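Local atomic coordinates of heat-inducible transcription repressor HrcA (Thermotoga maritima, PDB entry 1STZ), a protein that probably represses the class I heat shock operons, grpE-dnaK-dnaJ and groELS, as a DNA-binding negative regulator of their transcription. Residues A[179-182]-A[183-186]; A[188-191]-A[192-196]; A[243-246]-A[247-251]; A[280-283]-A[284-287]. All coordinates share one frame; numbering follows the deposited sequence.

In the fold
Four local contacts illustrate how a chain starts and follows its helices and turns between strands. Contact 1 and contact 2 adjoin in sequence on helix 184-195, one at its capped start and the other running to its end, with centres about 15 Å apart. Contact 3 caps the next helix considered, 247-256, where a second subunit also packs, and contact 4 is the turn that leads into strand 287-296. These last two have centres about 11 Å apart and touch through a salt bridge, D249 OD2 to K286 NZ at 2.6 Å. The two pairs lie far apart in the elongated chain: the centres of contacts 2 and 3 are about 50 Å from each other.

Contact 1 of 4, residues A[179-182]-A[183-186]; sequences QERL and NWEE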
loop_
_atom_site.group_PDB
_atom_site.type_symbol
_atom_site.label_atom_id
_atom_site.label_comp_id
_atom_site.label_asym_id
_atom_site.label_seq_id
_atom_site.Cartn_x
_atom_site.Cartn_y
_atom_site.Cartn_z
ATOM N N GLN A 179 -11.901 30.506 22.269
ATOM C CA GLN A 179 -11.181 31.332 23.255
ATOM C C GLN A 179 -12.038 31.719 24.466
ATOM O O GLN A 179 -11.503 32.231 25.462
ATOM C CB GLN A 179 -10.616 32.601 22.601
ATOM C CG GLN A 179 -9.753 32.358 21.342
ATOM C CD GLN A 179 -8.443 31.619 21.624
ATOM O OE1 GLN A 179 -8.135 30.626 20.958
ATOM N NE2 GLN A 179 -7.664 32.115 22.586
ATOM N N GLU A 180 -13.353 31.498 24.383
ATOM C CA GLU A 180 -14.249 31.708 25.536
ATOM C C GLU A 180 -15.251 30.555 25.701
ATOM O O GLU A 180 -15.974 30.209 24.766
ATOM C CB GLU A 180 -14.999 33.044 25.414
ATOM C CG GLU A 180 -14.141 34.290 25.630
ATOM C CD GLU A 180 -13.830 34.568 27.092
ATOM O OE1 GLU A 180 -14.372 35.551 27.647
ATOM O OE2 GLU A 180 -13.033 33.815 27.694
ATOM N N ARG A 181 -15.289 29.982 26.903
ATOM C CA ARG A 181 -16.133 28.822 27.208
ATOM C C ARG A 181 -17.630 29.159 27.258
ATOM O O ARG A 181 -18.058 30.019 28.037
ATOM C CB ARG A 181 -15.713 28.197 28.555
ATOM C CG ARG A 181 -16.162 26.743 28.732
ATOM C CD ARG A 181 -15.898 26.144 30.132
ATOM N NE ARG A 181 -14.552 25.573 30.289
ATOM C CZ ARG A 181 -14.088 24.483 29.657
ATOM N NH1 ARG A 181 -14.846 23.797 28.796
ATOM N NH2 ARG A 181 -12.841 24.078 29.887
ATOM N N LEU A 182 -18.411 28.481 26.418
ATOM C CA LEU A 182 -19.869 28.435 26.544
ATOM C C LEU A 182 -20.234 27.066 27.117
ATOM O O LEU A 182 -19.366 26.200 27.249
ATOM C CB LEU A 182 -20.544 28.649 25.189
ATOM C CG LEU A 182 -20.034 29.820 24.343
ATOM C CD1 LEU A 182 -20.662 29.790 22.948
ATOM C CD2 LEU A 182 -20.296 31.154 25.023
ATOM N N ASN A 183 -21.502 26.870 27.474
ATOM C CA ASN A 183 -21.953 25.588 28.015
ATOM C C ASN A 183 -22.207 24.623 26.862
ATOM O O ASN A 183 -23.226 24.710 26.172
ATOM C CB ASN A 183 -23.203 25.762 28.885
ATOM C CG ASN A 183 -23.450 24.564 29.795
ATOM O OD1 ASN A 183 -23.444 23.410 29.347
ATOM N ND2 ASN A 183 -23.669 24.833 31.072
ATOM N N TRP A 184 -21.252 23.720 26.636
ATOM C CA TRP A 184 -21.242 22.911 25.426
ATOM C C TRP A 184 -22.254 21.771 25.484
ATOM O O TRP A 184 -22.848 21.425 24.474
ATOM C CB TRP A 184 -19.820 22.395 25.137
ATOM C CG TRP A 184 -18.832 23.514 24.981
ATOM C CD1 TRP A 184 -17.749 23.772 25.771
ATOM C CD2 TRP A 184 -18.859 24.552 23.992
ATOM N NE1 TRP A 184 -17.102 24.904 25.336
ATOM C CE2 TRP A 184 -17.757 25.397 24.238
ATOM C CE3 TRP A 184 -19.703 24.852 22.915
ATOM C CZ2 TRP A 184 -17.483 26.518 23.460
ATOM C CZ3 TRP A 184 -19.421 25.960 22.130
ATOM C CH2 TRP A 184 -18.321 26.778 22.409
ATOM N N GLU A 185 -22.458 21.196 26.663
ATOM C CA GLU A 185 -23.445 20.121 26.827
ATOM C C GLU A 185 -24.870 20.583 26.472
ATOM O O GLU A 185 -25.644 19.839 25.866
ATOM C CB GLU A 185 -23.427 19.583 28.264
ATOM C CG GLU A 185 -23.868 18.129 28.353
ATOM C CD GLU A 185 -23.711 17.541 29.740
ATOM O OE1 GLU A 185 -23.927 18.264 30.732
ATOM O OE2 GLU A 185 -23.360 16.346 29.827
ATOM N N GLU A 186 -25.195 21.814 26.860
ATOM C CA GLU A 186 -26.509 22.391 26.604
ATOM C C GLU A 186 -26.644 22.790 25.142
ATOM O O GLU A 186 -27.703 22.606 24.546
ATOM C CB GLU A 186 -26.760 23.608 27.501
ATOM C CG GLU A 186 -27.010 23.257 28.961
ATOM C CD GLU A 186 -27.371 24.461 29.818
ATOM O OE1 GLU A 186 -27.439 24.310 31.062
ATOM O OE2 GLU A 186 -27.583 25.559 29.258
#
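L182 lies against one face of the W184 indole just where the loop after strand 169-177 turns into helix 184-195, a helix N-terminus with N183 as its N-cap. Over the six-membered ring of W184 the contact is CH-pi: L182 CB sits 4.1 Å from its centroid, only 13° off the ring normal. Beside it, the methyl L182 CD1 packs on W184 CH2 at 3.9 Å. The same residue also brings its backbone over the indole, with L182 O 3.2 Å above the ring plane and displaced toward the rim, on the pyrrole side. R181 approaches obliquely, its CG 4.0 Å from W184 NE1, while its guanidinium stands 72° from the ring plane. The indole reaches back over the loop because CG of W184 lies anti to its carbonyl carbon (chi1 -58°), which turns the ring toward the preceding residues. Farther out, F216 meets the indole ring with its own and T178 touches W184, tying the helix start to neighbouring parts of the domain. The first turn, which starts beside W184, carries a weak capping bond, in which E186 N donates to N183 OD1 at 3.4 Å.

Contact 2 of 4, residues A[188-191]-A[192-196]; sequences ERQL and NFLLR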
loop_
_atom_site.group_PDB
_atom_site.type_symbol
_atom_site.label_atom_id
_atom_site.label_comp_id
_atom_site.label_asym_id
_atom_site.label_seq_id
_atom_site.Cartn_x
_atom_site.Cartn_y
_atom_site.Cartn_z
ATOM N N GLU A 188 -25.208 21.355 22.710
ATOM C CA GLU A 188 -25.315 20.107 21.967
ATOM C C GLU A 188 -26.744 19.615 22.026
ATOM O O GLU A 188 -27.252 19.064 21.059
ATOM C CB GLU A 188 -24.386 19.056 22.566
ATOM C CG GLU A 188 -24.354 17.721 21.842
ATOM C CD GLU A 188 -23.372 16.767 22.505
ATOM O OE1 GLU A 188 -23.495 16.553 23.722
ATOM O OE2 GLU A 188 -22.460 16.254 21.826
ATOM N N ARG A 189 -27.384 19.798 23.180
ATOM C CA ARG A 189 -28.785 19.449 23.306
ATOM C C ARG A 189 -29.598 20.261 22.319
ATOM O O ARG A 189 -30.383 19.700 21.567
ATOM C CB ARG A 189 -29.296 19.672 24.721
ATOM C CG ARG A 189 -28.896 18.583 25.681
ATOM C CD ARG A 189 -29.155 18.967 27.112
ATOM N NE ARG A 189 -28.599 18.004 28.049
ATOM C CZ ARG A 189 -28.127 18.307 29.250
ATOM N NH1 ARG A 189 -28.143 19.557 29.709
ATOM N NH2 ARG A 189 -27.638 17.344 30.014
ATOM N N GLN A 190 -29.389 21.575 22.323
ATOM C CA GLN A 190 -30.067 22.485 21.397
ATOM C C GLN A 190 -29.895 22.032 19.956
ATOM O O GLN A 190 -30.874 21.939 19.218
ATOM C CB GLN A 190 -29.538 23.913 21.550
ATOM C CG GLN A 190 -30.342 24.946 20.787
ATOM C CD GLN A 190 -29.856 26.367 21.003
ATOM O OE1 GLN A 190 -28.656 26.641 20.939
ATOM N NE2 GLN A 190 -30.788 27.277 21.228
ATOM N N LEU A 191 -28.655 21.747 19.563
ATOM C CA LEU A 191 -28.363 21.316 18.201
ATOM C C LEU A 191 -29.109 20.021 17.843
ATOM O O LEU A 191 -29.650 19.896 16.746
ATOM C CB LEU A 191 -26.847 21.122 18.004
ATOM C CG LEU A 191 -25.992 22.396 18.046
ATOM C CD1 LEU A 191 -24.512 22.044 18.123
ATOM C CD2 LEU A 191 -26.265 23.253 16.840
ATOM N N ASN A 192 -29.155 19.074 18.777
ATOM C CA ASN A 192 -29.848 17.803 18.553
ATOM C C ASN A 192 -31.377 17.937 18.436
ATOM O O ASN A 192 -32.001 17.244 17.634
ATOM C CB ASN A 192 -29.465 16.775 19.625
ATOM C CG ASN A 192 -28.210 16.006 19.253
ATOM O OD1 ASN A 192 -28.228 15.216 18.316
ATOM N ND2 ASN A 192 -27.109 16.263 19.956
ATOM N N PHE A 193 -31.968 18.841 19.211
ATOM C CA PHE A 193 -33.396 19.137 19.102
ATOM C C PHE A 193 -33.733 19.671 17.725
ATOM O O PHE A 193 -34.736 19.285 17.143
ATOM C CB PHE A 193 -33.821 20.187 20.132
ATOM C CG PHE A 193 -33.736 19.725 21.556
ATOM C CD1 PHE A 193 -33.734 20.659 22.593
ATOM C CD2 PHE A 193 -33.658 18.365 21.878
ATOM C CE1 PHE A 193 -33.657 20.249 23.907
ATOM C CE2 PHE A 193 -33.590 17.955 23.201
ATOM C CZ PHE A 193 -33.593 18.894 24.212
ATOM N N LEU A 194 -32.876 20.553 17.215
ATOM C CA LEU A 194 -33.094 21.246 15.943
ATOM C C LEU A 194 -32.799 20.409 14.715
ATOM O O LEU A 194 -33.433 20.586 13.674
ATOM C CB LEU A 194 -32.208 22.489 15.877
ATOM C CG LEU A 194 -32.535 23.594 16.878
ATOM C CD1 LEU A 194 -31.443 24.651 16.875
ATOM C CD2 LEU A 194 -33.899 24.220 16.565
ATOM N N LEU A 195 -31.824 19.513 14.823
ATOM C CA LEU A 195 -31.237 18.877 13.654
ATOM C C LEU A 195 -31.490 17.390 13.515
ATOM O O LEU A 195 -31.450 16.865 12.409
ATOM C CB LEU A 195 -29.732 19.120 13.654
ATOM C CG LEU A 195 -29.313 20.565 13.407
ATOM C CD1 LEU A 195 -27.822 20.657 13.485
ATOM C CD2 LEU A 195 -29.802 21.048 12.052
ATOM N N ARG A 196 -31.704 16.708 14.632
ATOM C CA ARG A 196 -31.922 15.266 14.652
ATOM C C ARG A 196 -33.232 14.907 13.964
ATOM O O ARG A 196 -34.266 15.451 14.304
ATOM C CB ARG A 196 -31.965 14.803 16.108
ATOM C CG ARG A 196 -32.036 13.325 16.333
ATOM C CD ARG A 196 -31.961 12.972 17.814
ATOM N NE ARG A 196 -30.600 12.635 18.238
ATOM C CZ ARG A 196 -30.250 12.382 19.496
ATOM N NH1 ARG A 196 -31.148 12.438 20.477
ATOM N NH2 ARG A 196 -28.991 12.064 19.776
#
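The last turns of helix 184-195 hold this contact, in which E188 and N192, one turn apart, meet through both backbone and side chain. E188 O accepts twice from N192. The backbone N192 N reaches it at 3.0 Å as the ordinary i to i+4 bond. The amide N192 ND2 reaches E188 O, also at 3.0 Å, from the opposite face of the carbonyl plane, a bent bond whose donor stands 46° out of that plane. The two side chains run side by side, with E188 CG 3.6 Å from N192 ND2 and the carboxylate and amide planes 54° apart. Their polar ends turn to strand 149-154: ND2 of N192 also donates to V150 O, and OE2 of E188 accepts from L152 N. Such pairing joins the helix to the edge strand of the three-stranded antiparallel sheet, and L191 and L195 add apolar contacts on the same strand as well as on helix 215-224. On another side of the helix the F193 ring lies over R189 O, which is 3.3 Å above its plane near the rim; with chi1 at -67°, CG of F193 sits beside its own backbone N, which lays the ring back over the turn before it. Q190 and L194 lie alongside each other, Q190 CG meeting L194 CD1 at 4.1 Å.

Contact 3 of 4, residues A[243-246]-A[247-251]; sequences ETLT and LEDIR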
loop_
_atom_site.group_PDB
_atom_site.type_symbol
_atom_site.label_atom_id
_atom_site.label_comp_id
_atom_site.label_asym_id
_atom_site.label_seq_id
_atom_site.Cartn_x
_atom_site.Cartn_y
_atom_site.Cartn_z
ATOM N N GLU A 243 -0.589 10.647 -24.207
ATOM C CA GLU A 243 -0.240 11.231 -25.499
ATOM C C GLU A 243 -1.329 11.086 -26.545
ATOM O O GLU A 243 -1.327 11.799 -27.535
ATOM C CB GLU A 243 1.068 10.620 -26.041
ATOM C CG GLU A 243 2.027 11.641 -26.645
ATOM C CD GLU A 243 1.828 11.891 -28.146
ATOM O OE1 GLU A 243 1.492 10.949 -28.913
ATOM O OE2 GLU A 243 2.047 13.050 -28.575
ATOM N N THR A 244 -2.254 10.161 -26.324
ATOM C CA THR A 244 -3.370 9.949 -27.235
ATOM C C THR A 244 -4.498 10.965 -27.079
ATOM O O THR A 244 -5.423 10.958 -27.882
ATOM C CB THR A 244 -3.924 8.496 -27.067
ATOM O OG1 THR A 244 -4.345 8.253 -25.705
ATOM C CG2 THR A 244 -2.804 7.463 -27.298
ATOM N N LEU A 245 -4.432 11.838 -26.069
ATOM C CA LEU A 245 -5.491 12.809 -25.812
ATOM C C LEU A 245 -4.976 14.215 -26.087
ATOM O O LEU A 245 -3.795 14.518 -25.846
ATOM C CB LEU A 245 -5.990 12.692 -24.362
ATOM C CG LEU A 245 -6.666 11.389 -23.942
ATOM C CD1 LEU A 245 -6.977 11.378 -22.436
ATOM C CD2 LEU A 245 -7.937 11.129 -24.751
ATOM N N THR A 246 -5.841 15.078 -26.609
ATOM C CA THR A 246 -5.469 16.465 -26.863
ATOM C C THR A 246 -6.069 17.354 -25.786
ATOM O O THR A 246 -6.925 16.925 -25.023
ATOM C CB THR A 246 -5.982 16.947 -28.231
ATOM O OG1 THR A 246 -7.412 16.883 -28.251
ATOM C CG2 THR A 246 -5.508 16.028 -29.385
ATOM N N LEU A 247 -5.620 18.593 -25.772
ATOM C CA LEU A 247 -6.139 19.642 -24.907
ATOM C C LEU A 247 -7.638 19.806 -25.104
ATOM O O LEU A 247 -8.382 19.909 -24.135
ATOM C CB LEU A 247 -5.439 20.966 -25.204
ATOM C CG LEU A 247 -5.180 21.947 -24.071
ATOM C CD1 LEU A 247 -4.765 23.312 -24.628
ATOM C CD2 LEU A 247 -6.365 22.088 -23.167
ATOM N N GLU A 248 -8.078 19.821 -26.356
ATOM C CA GLU A 248 -9.509 19.924 -26.651
ATOM C C GLU A 248 -10.312 18.717 -26.150
ATOM O O GLU A 248 -11.394 18.896 -25.619
ATOM C CB GLU A 248 -9.771 20.176 -28.158
ATOM C CG GLU A 248 -10.801 21.283 -28.436
ATOM C CD GLU A 248 -10.220 22.690 -28.509
ATOM O OE1 GLU A 248 -10.192 23.405 -27.459
ATOM O OE2 GLU A 248 -9.818 23.106 -29.642
ATOM N N ASP A 249 -9.803 17.497 -26.301
ATOM C CA ASP A 249 -10.490 16.340 -25.742
ATOM C C ASP A 249 -10.737 16.560 -24.253
ATOM O O ASP A 249 -11.836 16.306 -23.762
ATOM C CB ASP A 249 -9.688 15.046 -25.887
ATOM C CG ASP A 249 -9.527 14.586 -27.340
ATOM O OD1 ASP A 249 -10.439 14.822 -28.182
ATOM O OD2 ASP A 249 -8.506 13.949 -27.713
ATOM N N ILE A 250 -9.714 17.037 -23.553
ATOM C CA ILE A 250 -9.781 17.183 -22.112
ATOM C C ILE A 250 -10.738 18.297 -21.670
ATOM O O ILE A 250 -11.542 18.090 -20.755
ATOM C CB ILE A 250 -8.372 17.378 -21.511
ATOM C CG1 ILE A 250 -7.528 16.117 -21.750
ATOM C CG2 ILE A 250 -8.467 17.623 -20.009
ATOM C CD1 ILE A 250 -6.036 16.315 -21.542
ATOM N N ARG A 251 -10.659 19.447 -22.314
ATOM C CA ARG A 251 -11.631 20.518 -22.099
ATOM C C ARG A 251 -13.043 19.989 -22.363
ATOM O O ARG A 251 -13.948 20.252 -21.595
ATOM C CB ARG A 251 -11.373 21.697 -23.014
ATOM C CG ARG A 251 -10.161 22.513 -22.673
ATOM C CD ARG A 251 -9.809 23.511 -23.748
ATOM N NE ARG A 251 -8.805 24.455 -23.296
ATOM C CZ ARG A 251 -8.072 25.212 -24.099
ATOM N NH1 ARG A 251 -8.237 25.188 -25.412
ATOM N NH2 ARG A 251 -7.182 26.041 -23.581
#
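T246 and D249 form a capping box at the start of helix 247-256, each side chain bonding to the other residue's backbone. Among the hydrogen bonds, D249 N donates to T246 OG1 at 3.1 Å along a nearly straight line (166°), and T246 N returns the bond to D249 OD2 at 3.1 Å, meeting the oxygen from above the carboxylate plane, 38° out of it. The hydroxyl can face the first turn because OG1 of T246 stands between its backbone N and carbonyl carbon (chi1 62°). I250 N then donates to T246 O at 3.2 Å, beginning the regular helical pattern.

The charged interactions start at the same carboxylate: OD2 of D249, buried, also forms a salt bridge with K286, whose ammonium in addition donates to T244 O. Replacing D249 with an alanine would probably leave T246 N without its acceptor and K286 without this carboxylate partner, reducing the box to its T246 half. Farther along, R251 NH1 and E248 OE1 form a salt bridge, its hydrogen bond weak at 3.3 Å, with the oxygen at the guanidinium edge and in its plane, and R251 NE donates to L240 O of the second subunit.

Packing closes the account. L245 crosses D249 at about a right angle and also packs on L239 and F287, while L247 and I250 touch L245 and L240 of the second subunit, placing this cap at a subunit interface. Beside the cap, I250 CG1 makes van der Waals contact at 3.4 Å with T246 O, the carbonyl oxygen that I250 N is bonded to.

Contact 4 of 4, residues A[280-283]-A[284-287]; sequences GRKK and LEKF
Between R281 and E285 the chain makes a tight 3-10 turn, closed by L284 N donating to R281 O at 3.0 Å and E285 N to K282 O at 3.1 Å, with both donors well above the planes of the carbonyls they meet. A type I turn from L284 to F287 follows directly, and a water bridges the two, donating to K283 O and accepting from K286 N at 3.1 Å.

The side chains of K282 and E285 lie alongside each other, pointing the same way. What meets is the lysine's aliphatic part: K282 CD lies 3.3 Å from E285 CD, over the carboxylate group, while the ammonium stays beyond salt-bridge distance, K282 NZ being 4.3 Å from E285 OE2. The lysine reaches this position by bending at chi2 (-65°), which folds its middle back beside the glutamate. The two opposite charges may still attract each other weakly over this gap. An alanine in place of E285 would probably leave the K282 chain without its neighbour and its ammonium without this nearby negative charge, so that the lysine could move more freely.

L284 turns inward, packing on L253 and E256 of helix 247-256 and on F262 of helix 260-266, while R281 forms salt bridges with E256 and D259. E285 O accepts from K310 NZ. Consecutive tight turns of this kind belong to the connection between antiparallel neighbours 272-275 and 287-296, leading the chain back into the five-stranded sheet.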
loop_
_atom_site.group_PDB
_atom_site.type_symbol
_atom_site.label_atom_id
_atom_site.label_comp_id
_atom_site.label_asym_id
_atom_site.label_seq_id
_atom_site.Cartn_x
_atom_site.Cartn_y
_atom_site.Cartn_z
ATOM N N GLY A 280 -21.970 8.637 -26.906
ATOM C CA GLY A 280 -23.124 9.367 -27.383
ATOM C C GLY A 280 -22.878 10.816 -27.706
ATOM O O GLY A 280 -23.815 11.493 -28.115
ATOM N N ARG A 281 -21.651 11.304 -27.533
ATOM C CA ARG A 281 -21.329 12.695 -27.909
ATOM C C ARG A 281 -20.000 12.708 -28.621
ATOM O O ARG A 281 -18.997 12.208 -28.075
ATOM C CB ARG A 281 -21.285 13.582 -26.672
ATOM C CG ARG A 281 -22.665 13.762 -26.045
ATOM C CD ARG A 281 -22.829 14.967 -25.132
ATOM N NE ARG A 281 -24.245 15.129 -24.797
ATOM C CZ ARG A 281 -24.724 15.690 -23.692
ATOM N NH1 ARG A 281 -23.913 16.193 -22.790
ATOM N NH2 ARG A 281 -26.041 15.769 -23.495
ATOM N N LYS A 282 -19.998 13.240 -29.841
ATOM C CA LYS A 282 -18.803 13.256 -30.693
ATOM C C LYS A 282 -17.581 13.895 -30.003
ATOM O O LYS A 282 -16.467 13.475 -30.214
ATOM C CB LYS A 282 -19.071 14.001 -32.013
ATOM C CG LYS A 282 -19.819 13.185 -33.043
ATOM C CD LYS A 282 -19.015 11.973 -33.518
ATOM C CE LYS A 282 -19.454 11.459 -34.890
ATOM N NZ LYS A 282 -20.640 10.548 -34.821
ATOM N N LYS A 283 -17.802 14.904 -29.180
ATOM C CA LYS A 283 -16.709 15.592 -28.493
ATOM C C LYS A 283 -15.914 14.676 -27.556
ATOM O O LYS A 283 -14.771 14.969 -27.224
ATOM C CB LYS A 283 -17.259 16.791 -27.709
ATOM C CG LYS A 283 -17.617 17.951 -28.604
ATOM C CD LYS A 283 -18.027 19.186 -27.782
ATOM C CE LYS A 283 -18.111 20.456 -28.632
ATOM N NZ LYS A 283 -17.733 20.243 -30.060
ATOM N N LEU A 284 -16.529 13.567 -27.155
ATOM C CA LEU A 284 -15.918 12.600 -26.268
ATOM C C LEU A 284 -15.508 11.284 -26.966
ATOM O O LEU A 284 -15.205 10.298 -26.300
ATOM C CB LEU A 284 -16.870 12.333 -25.099
ATOM C CG LEU A 284 -17.366 13.574 -24.323
ATOM C CD1 LEU A 284 -18.459 13.220 -23.359
ATOM C CD2 LEU A 284 -16.208 14.226 -23.569
ATOM N N GLU A 285 -15.404 11.311 -28.290
ATOM C CA GLU A 285 -15.107 10.113 -29.105
ATOM C C GLU A 285 -13.771 9.456 -28.816
ATOM O O GLU A 285 -13.600 8.283 -29.126
ATOM C CB GLU A 285 -15.119 10.442 -30.608
ATOM C CG GLU A 285 -16.435 10.222 -31.309
ATOM C CD GLU A 285 -16.296 10.193 -32.840
ATOM O OE1 GLU A 285 -15.693 11.140 -33.415
ATOM O OE2 GLU A 285 -16.789 9.219 -33.465
ATOM N N LYS A 286 -12.826 10.211 -28.261
ATOM C CA LYS A 286 -11.486 9.699 -27.915
ATOM C C LYS A 286 -11.411 8.889 -26.636
ATOM O O LYS A 286 -10.369 8.295 -26.356
ATOM C CB LYS A 286 -10.488 10.843 -27.777
ATOM C CG LYS A 286 -10.386 11.688 -29.024
ATOM C CD LYS A 286 -9.527 11.051 -30.072
ATOM C CE LYS A 286 -8.328 11.954 -30.354
ATOM N NZ LYS A 286 -7.418 12.049 -29.197
ATOM N N PHE A 287 -12.503 8.867 -25.867
ATOM C CA PHE A 287 -12.549 8.254 -24.525
ATOM C C PHE A 287 -13.263 6.909 -24.502
ATOM O O PHE A 287 -14.001 6.572 -25.427
ATOM C CB PHE A 287 -13.303 9.191 -23.576
ATOM C CG PHE A 287 -12.595 10.489 -23.324
ATOM C CD1 PHE A 287 -12.895 11.626 -24.076
ATOM C CD2 PHE A 287 -11.632 10.580 -22.348
ATOM C CE1 PHE A 287 -12.242 12.822 -23.853
ATOM C CE2 PHE A 287 -10.956 11.799 -22.122
ATOM C CZ PHE A 287 -11.272 12.904 -22.855
HETATM O O HOH W 1 -12.845 13.276 -27.875
#